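Local coordinates for mandelate racemase/muconate lactonizing enzyme (Jannaschia sp., PDB 4J3Z), which belongs to the enolase superfamily and is probably an isomerase or lactonizing enzyme related to mandelate racemase, at residues W19-T31 against G39-M51. Numbering follows the deposited sequence.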
loop_
_atom_site.group_PDB
_atom_site.type_symbol
_atom_site.label_atom_id
_atom_site.label_comp_id
_atom_site.label_asym_id
_atom_site.label_seq_id
_atom_site.Cartn_x
_atom_site.Cartn_y
_atom_site.Cartn_z
ATOM N N TRP D 19 -25.508 -35.853 -14.394
ATOM C CA TRP D 19 -24.414 -34.971 -14.790
ATOM C C TRP D 19 -25.057 -33.735 -15.416
ATOM O O TRP D 19 -25.658 -33.811 -16.497
ATOM C CB TRP D 19 -23.460 -35.631 -15.800
ATOM C CG TRP D 19 -22.925 -37.024 -15.467
ATOM C CD1 TRP D 19 -22.680 -38.023 -16.361
ATOM C CD2 TRP D 19 -22.568 -37.552 -14.173
ATOM N NE1 TRP D 19 -22.197 -39.136 -15.716
ATOM C CE2 TRP D 19 -22.123 -38.878 -14.373
ATOM C CE3 TRP D 19 -22.590 -37.038 -12.869
ATOM C CZ2 TRP D 19 -21.698 -39.696 -13.321
ATOM C CZ3 TRP D 19 -22.170 -37.854 -11.820
ATOM C CH2 TRP D 19 -21.729 -39.170 -12.055
ATOM N N GLY D 20 -24.945 -32.607 -14.724
ATOM C CA GLY D 20 -25.615 -31.383 -15.140
ATOM C C GLY D 20 -26.440 -30.756 -14.032
ATOM O O GLY D 20 -26.648 -29.544 -14.026
ATOM N N GLY D 21 -26.914 -31.584 -13.105
ATOM C CA GLY D 21 -27.658 -31.134 -11.936
ATOM C C GLY D 21 -28.975 -31.859 -11.754
ATOM O O GLY D 21 -29.364 -32.669 -12.602
ATOM N N ARG D 22 -29.649 -31.579 -10.639
ATOM C CA ARG D 22 -31.006 -32.067 -10.381
ATOM C C ARG D 22 -32.015 -31.590 -11.430
ATOM O O ARG D 22 -32.871 -32.367 -11.873
ATOM C CB ARG D 22 -31.486 -31.630 -8.996
ATOM C CG ARG D 22 -31.227 -32.621 -7.870
ATOM C CD ARG D 22 -32.307 -32.482 -6.807
ATOM N NE ARG D 22 -32.045 -33.277 -5.609
ATOM C CZ ARG D 22 -31.440 -32.823 -4.514
ATOM N NH1 ARG D 22 -31.022 -31.569 -4.444
ATOM N NH2 ARG D 22 -31.257 -33.631 -3.475
ATOM N N TYR D 23 -31.921 -30.314 -11.807
ATOM C CA TYR D 23 -32.803 -29.724 -12.817
ATOM C C TYR D 23 -32.126 -28.595 -13.583
ATOM O O TYR D 23 -31.254 -27.906 -13.038
ATOM C CB TYR D 23 -34.096 -29.206 -12.183
ATOM C CG TYR D 23 -33.897 -28.181 -11.085
ATOM C CD1 TYR D 23 -33.590 -26.851 -11.387
ATOM C CD2 TYR D 23 -34.026 -28.539 -9.746
ATOM C CE1 TYR D 23 -33.412 -25.912 -10.390
ATOM C CE2 TYR D 23 -33.858 -27.604 -8.741
ATOM C CZ TYR D 23 -33.547 -26.294 -9.069
ATOM O OH TYR D 23 -33.373 -25.360 -8.075
ATOM N N TRP D 24 -32.523 -28.415 -14.843
ATOM C CA TRP D 24 -32.119 -27.241 -15.616
ATOM C C TRP D 24 -33.310 -26.320 -15.808
ATOM O O TRP D 24 -34.443 -26.789 -15.899
ATOM C CB TRP D 24 -31.559 -27.635 -16.979
ATOM C CG TRP D 24 -30.392 -28.577 -16.937
ATOM C CD1 TRP D 24 -29.415 -28.642 -15.980
ATOM C CD2 TRP D 24 -30.069 -29.575 -17.908
ATOM N NE1 TRP D 24 -28.506 -29.625 -16.299
ATOM C CE2 TRP D 24 -28.881 -30.207 -17.481
ATOM C CE3 TRP D 24 -30.673 -30.005 -19.096
ATOM C CZ2 TRP D 24 -28.287 -31.246 -18.197
ATOM C CZ3 TRP D 24 -30.071 -31.036 -19.816
ATOM C CH2 TRP D 24 -28.897 -31.650 -19.353
ATOM N N LEU D 25 -33.044 -25.014 -15.871
ATOM C CA LEU D 25 -34.088 -24.014 -16.044
ATOM C C LEU D 25 -33.947 -23.304 -17.380
ATOM O O LEU D 25 -33.118 -22.393 -17.537
ATOM C CB LEU D 25 -34.043 -22.989 -14.903
ATOM C CG LEU D 25 -34.792 -23.289 -13.612
ATOM C CD1 LEU D 25 -34.024 -22.731 -12.415
ATOM C CD2 LEU D 25 -36.195 -22.713 -13.682
ATOM N N LEU D 26 -34.775 -23.706 -18.338
ATOM C CA LEU D 26 -34.691 -23.158 -19.694
ATOM C C LEU D 26 -35.835 -22.198 -19.988
ATOM O O LEU D 26 -36.971 -22.445 -19.586
ATOM C CB LEU D 26 -34.681 -24.280 -20.729
ATOM C CG LEU D 26 -33.768 -25.493 -20.551
ATOM C CD1 LEU D 26 -33.781 -26.317 -21.830
ATOM C CD2 LEU D 26 -32.341 -25.097 -20.183
ATOM N N VAL D 27 -35.513 -21.107 -20.686
ATOM C CA VAL D 27 -36.499 -20.122 -21.134
ATOM C C VAL D 27 -36.546 -20.051 -22.671
ATOM O O VAL D 27 -35.513 -20.133 -23.339
ATOM C CB VAL D 27 -36.240 -18.712 -20.532
ATOM C CG1 VAL D 27 -36.068 -18.778 -19.016
ATOM C CG2 VAL D 27 -35.043 -18.021 -21.181
ATOM N N ARG D 28 -37.746 -19.921 -23.222
ATOM C CA ARG D 28 -37.913 -19.703 -24.659
ATOM C C ARG D 28 -38.791 -18.478 -24.903
ATOM O O ARG D 28 -40.002 -18.529 -24.695
ATOM C CB ARG D 28 -38.519 -20.938 -25.330
ATOM C CG ARG D 28 -38.660 -20.828 -26.839
ATOM C CD ARG D 28 -39.844 -21.658 -27.299
ATOM N NE ARG D 28 -39.419 -22.929 -27.860
ATOM C CZ ARG D 28 -40.047 -24.089 -27.697
ATOM N NH1 ARG D 28 -41.148 -24.166 -26.953
ATOM N NH2 ARG D 28 -39.554 -25.183 -28.276
ATOM N N VAL D 29 -38.161 -17.378 -25.317
ATOM C CA VAL D 29 -38.849 -16.113 -25.591
ATOM C C VAL D 29 -39.266 -16.027 -27.063
ATOM O O VAL D 29 -38.443 -16.267 -27.946
ATOM C CB VAL D 29 -37.950 -14.897 -25.248
ATOM C CG1 VAL D 29 -38.634 -13.583 -25.618
ATOM C CG2 VAL D 29 -37.576 -14.897 -23.773
ATOM N N THR D 30 -40.532 -15.667 -27.309
ATOM C CA THR D 30 -41.051 -15.395 -28.661
ATOM C C THR D 30 -41.276 -13.891 -28.878
ATOM O O THR D 30 -41.735 -13.181 -27.975
ATOM C CB THR D 30 -42.388 -16.138 -28.926
ATOM O OG1 THR D 30 -42.192 -17.546 -28.804
ATOM C CG2 THR D 30 -42.930 -15.855 -30.336
ATOM N N THR D 31 -40.964 -13.416 -30.082
ATOM C CA THR D 31 -41.133 -12.005 -30.428
ATOM C C THR D 31 -42.541 -11.734 -30.929
ATOM O O THR D 31 -43.324 -12.668 -31.134
ATOM C CB THR D 31 -40.133 -11.566 -31.511
ATOM O OG1 THR D 31 -40.181 -12.484 -32.610
ATOM C CG2 THR D 31 -38.723 -11.526 -30.951
ATOM N N GLY D 39 -32.769 -19.555 -23.862
ATOM C CA GLY D 39 -31.879 -19.063 -22.814
ATOM C C GLY D 39 -31.942 -19.962 -21.589
ATOM O O GLY D 39 -32.933 -20.664 -21.382
ATOM N N GLU D 40 -30.886 -19.941 -20.781
ATOM C CA GLU D 40 -30.811 -20.786 -19.601
ATOM C C GLU D 40 -30.421 -20.002 -18.342
ATOM O O GLU D 40 -29.459 -19.222 -18.347
ATOM C CB GLU D 40 -29.868 -21.972 -19.847
ATOM C CG GLU D 40 -29.674 -22.872 -18.645
ATOM C CD GLU D 40 -29.302 -24.306 -18.998
ATOM O OE1 GLU D 40 -28.967 -24.603 -20.168
ATOM O OE2 GLU D 40 -29.349 -25.143 -18.076
ATOM N N VAL D 41 -31.183 -20.237 -17.275
ATOM C CA VAL D 41 -31.001 -19.593 -15.986
ATOM C C VAL D 41 -30.183 -20.499 -15.067
ATOM O O VAL D 41 -30.426 -21.718 -14.974
ATOM C CB VAL D 41 -32.367 -19.291 -15.325
ATOM C CG1 VAL D 41 -32.201 -18.655 -13.950
ATOM C CG2 VAL D 41 -33.234 -18.422 -16.231
ATOM N N TYR D 42 -29.208 -19.898 -14.392
ATOM C CA TYR D 42 -28.426 -20.597 -13.395
ATOM C C TYR D 42 -28.642 -19.951 -12.031
ATOM O O TYR D 42 -28.028 -18.932 -11.697
ATOM C CB TYR D 42 -26.950 -20.633 -13.797
ATOM C CG TYR D 42 -26.141 -21.698 -13.090
ATOM C CD1 TYR D 42 -26.459 -23.048 -13.217
ATOM C CD2 TYR D 42 -25.064 -21.350 -12.292
ATOM C CE1 TYR D 42 -25.713 -24.017 -12.562
ATOM C CE2 TYR D 42 -24.316 -22.305 -11.632
ATOM C CZ TYR D 42 -24.639 -23.633 -11.771
ATOM O OH TYR D 42 -23.890 -24.575 -11.111
ATOM N N ALA D 43 -29.547 -20.545 -11.259
ATOM C CA ALA D 43 -29.960 -20.001 -9.969
ATOM C C ALA D 43 -30.488 -21.117 -9.079
ATOM O O ALA D 43 -31.374 -21.874 -9.492
ATOM C CB ALA D 43 -31.038 -18.947 -10.171
ATOM N N ALA D 44 -29.965 -21.210 -7.857
ATOM C CA ALA D 44 -30.371 -22.290 -6.959
ATOM C C ALA D 44 -30.630 -21.844 -5.515
ATOM O O ALA D 44 -30.803 -22.681 -4.623
ATOM C CB ALA D 44 -29.360 -23.440 -7.009
ATOM N N GLY D 45 -30.662 -20.532 -5.297
ATOM C CA GLY D 45 -30.992 -19.962 -3.992
ATOM C C GLY D 45 -32.349 -20.447 -3.527
ATOM O O GLY D 45 -32.473 -21.015 -2.431
ATOM N N VAL D 46 -33.360 -20.224 -4.368
ATOM C CA VAL D 46 -34.696 -20.794 -4.159
ATOM C C VAL D 46 -35.017 -21.805 -5.262
ATOM O O VAL D 46 -34.378 -21.798 -6.323
ATOM C CB VAL D 46 -35.819 -19.719 -4.075
ATOM C CG1 VAL D 46 -35.655 -18.866 -2.827
ATOM C CG2 VAL D 46 -35.874 -18.861 -5.333
ATOM N N GLY D 47 -36.007 -22.664 -5.000
ATOM C CA GLY D 47 -36.395 -23.730 -5.914
ATOM C C GLY D 47 -36.977 -23.246 -7.226
ATOM O O GLY D 47 -37.368 -22.083 -7.336
ATOM N N PRO D 48 -37.050 -24.142 -8.228
ATOM C CA PRO D 48 -37.520 -23.809 -9.570
ATOM C C PRO D 48 -38.988 -23.370 -9.630
ATOM O O PRO D 48 -39.383 -22.723 -10.596
ATOM C CB PRO D 48 -37.299 -25.101 -10.364
ATOM C CG PRO D 48 -37.199 -26.187 -9.354
ATOM C CD PRO D 48 -36.667 -25.564 -8.101
ATOM N N GLU D 49 -39.777 -23.697 -8.608
ATOM C CA GLU D 49 -41.164 -23.235 -8.532
ATOM C C GLU D 49 -41.172 -21.735 -8.262
ATOM O O GLU D 49 -41.886 -20.977 -8.931
ATOM C CB GLU D 49 -41.937 -23.977 -7.428
ATOM C CG GLU D 49 -43.438 -23.733 -7.439
ATOM C CD GLU D 49 -44.084 -23.749 -6.060
ATOM O OE1 GLU D 49 -43.361 -23.697 -5.047
ATOM O OE2 GLU D 49 -45.333 -23.803 -5.983
ATOM N N ALA D 50 -40.369 -21.321 -7.282
ATOM C CA ALA D 50 -40.258 -19.920 -6.913
ATOM C C ALA D 50 -39.465 -19.161 -7.973
ATOM O O ALA D 50 -39.736 -17.984 -8.223
ATOM C CB ALA D 50 -39.617 -19.770 -5.539
ATOM N N MET D 51 -38.497 -19.832 -8.599
ATOM C CA MET D 51 -37.761 -19.206 -9.697
ATOM C C MET D 51 -38.673 -18.845 -10.864
ATOM O O MET D 51 -38.492 -17.774 -11.460
ATOM C CB MET D 51 -36.563 -20.044 -10.175
ATOM C CG MET D 51 -35.272 -19.864 -9.380
ATOM S SD MET D 51 -34.675 -18.173 -9.124
ATOM C CE MET D 51 -34.466 -17.564 -10.800
#
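Val-27 and Gly-39 satisfy each other's backbone twice, a compact example of how a hairpin spends its polar groups in a buried setting. Val-27 N gives an almost straight bond to Gly-39 O (2.7 Å, 177°), and Gly-39 N returns one to Val-27 O at 2.9 Å. Farther along, Val-41 N donates to Leu-25 O at 2.9 Å; the same carbonyl also receives a CA-H...O contact from Glu-40. Leu-26 and Glu-40, a non-hydrogen-bonded pair, lie next to the Val-27/Gly-39 pair; Leu-26 lays CD2 against the Glu-40 carboxylate, 3.4 Å from CD, and the acid's oxygens are held elsewhere, OE1 by the backbone N of Glu-317 and OE2 by that of Gly-314. With CG anti to the backbone N (chi1 177°), the extended Glu-40 chain brings OE2 to 3.5 Å from Trp-24 CB, the carboxylate and indole planes 58° apart. Beyond the strands, Pro-48 sets CG over the centre of the Tyr-23 ring, a CH-pi contact of 3.7 Å to the centroid. A serine in place of Tyr-23 would probably leave Pro-48 without its aromatic partner and open a gap beside the start of helix 48-62. The whole is a beta hairpin of a three-stranded antiparallel sheet, followed through a loop by helix 48-62, as in the N-terminal capping domain of the enolase superfamily.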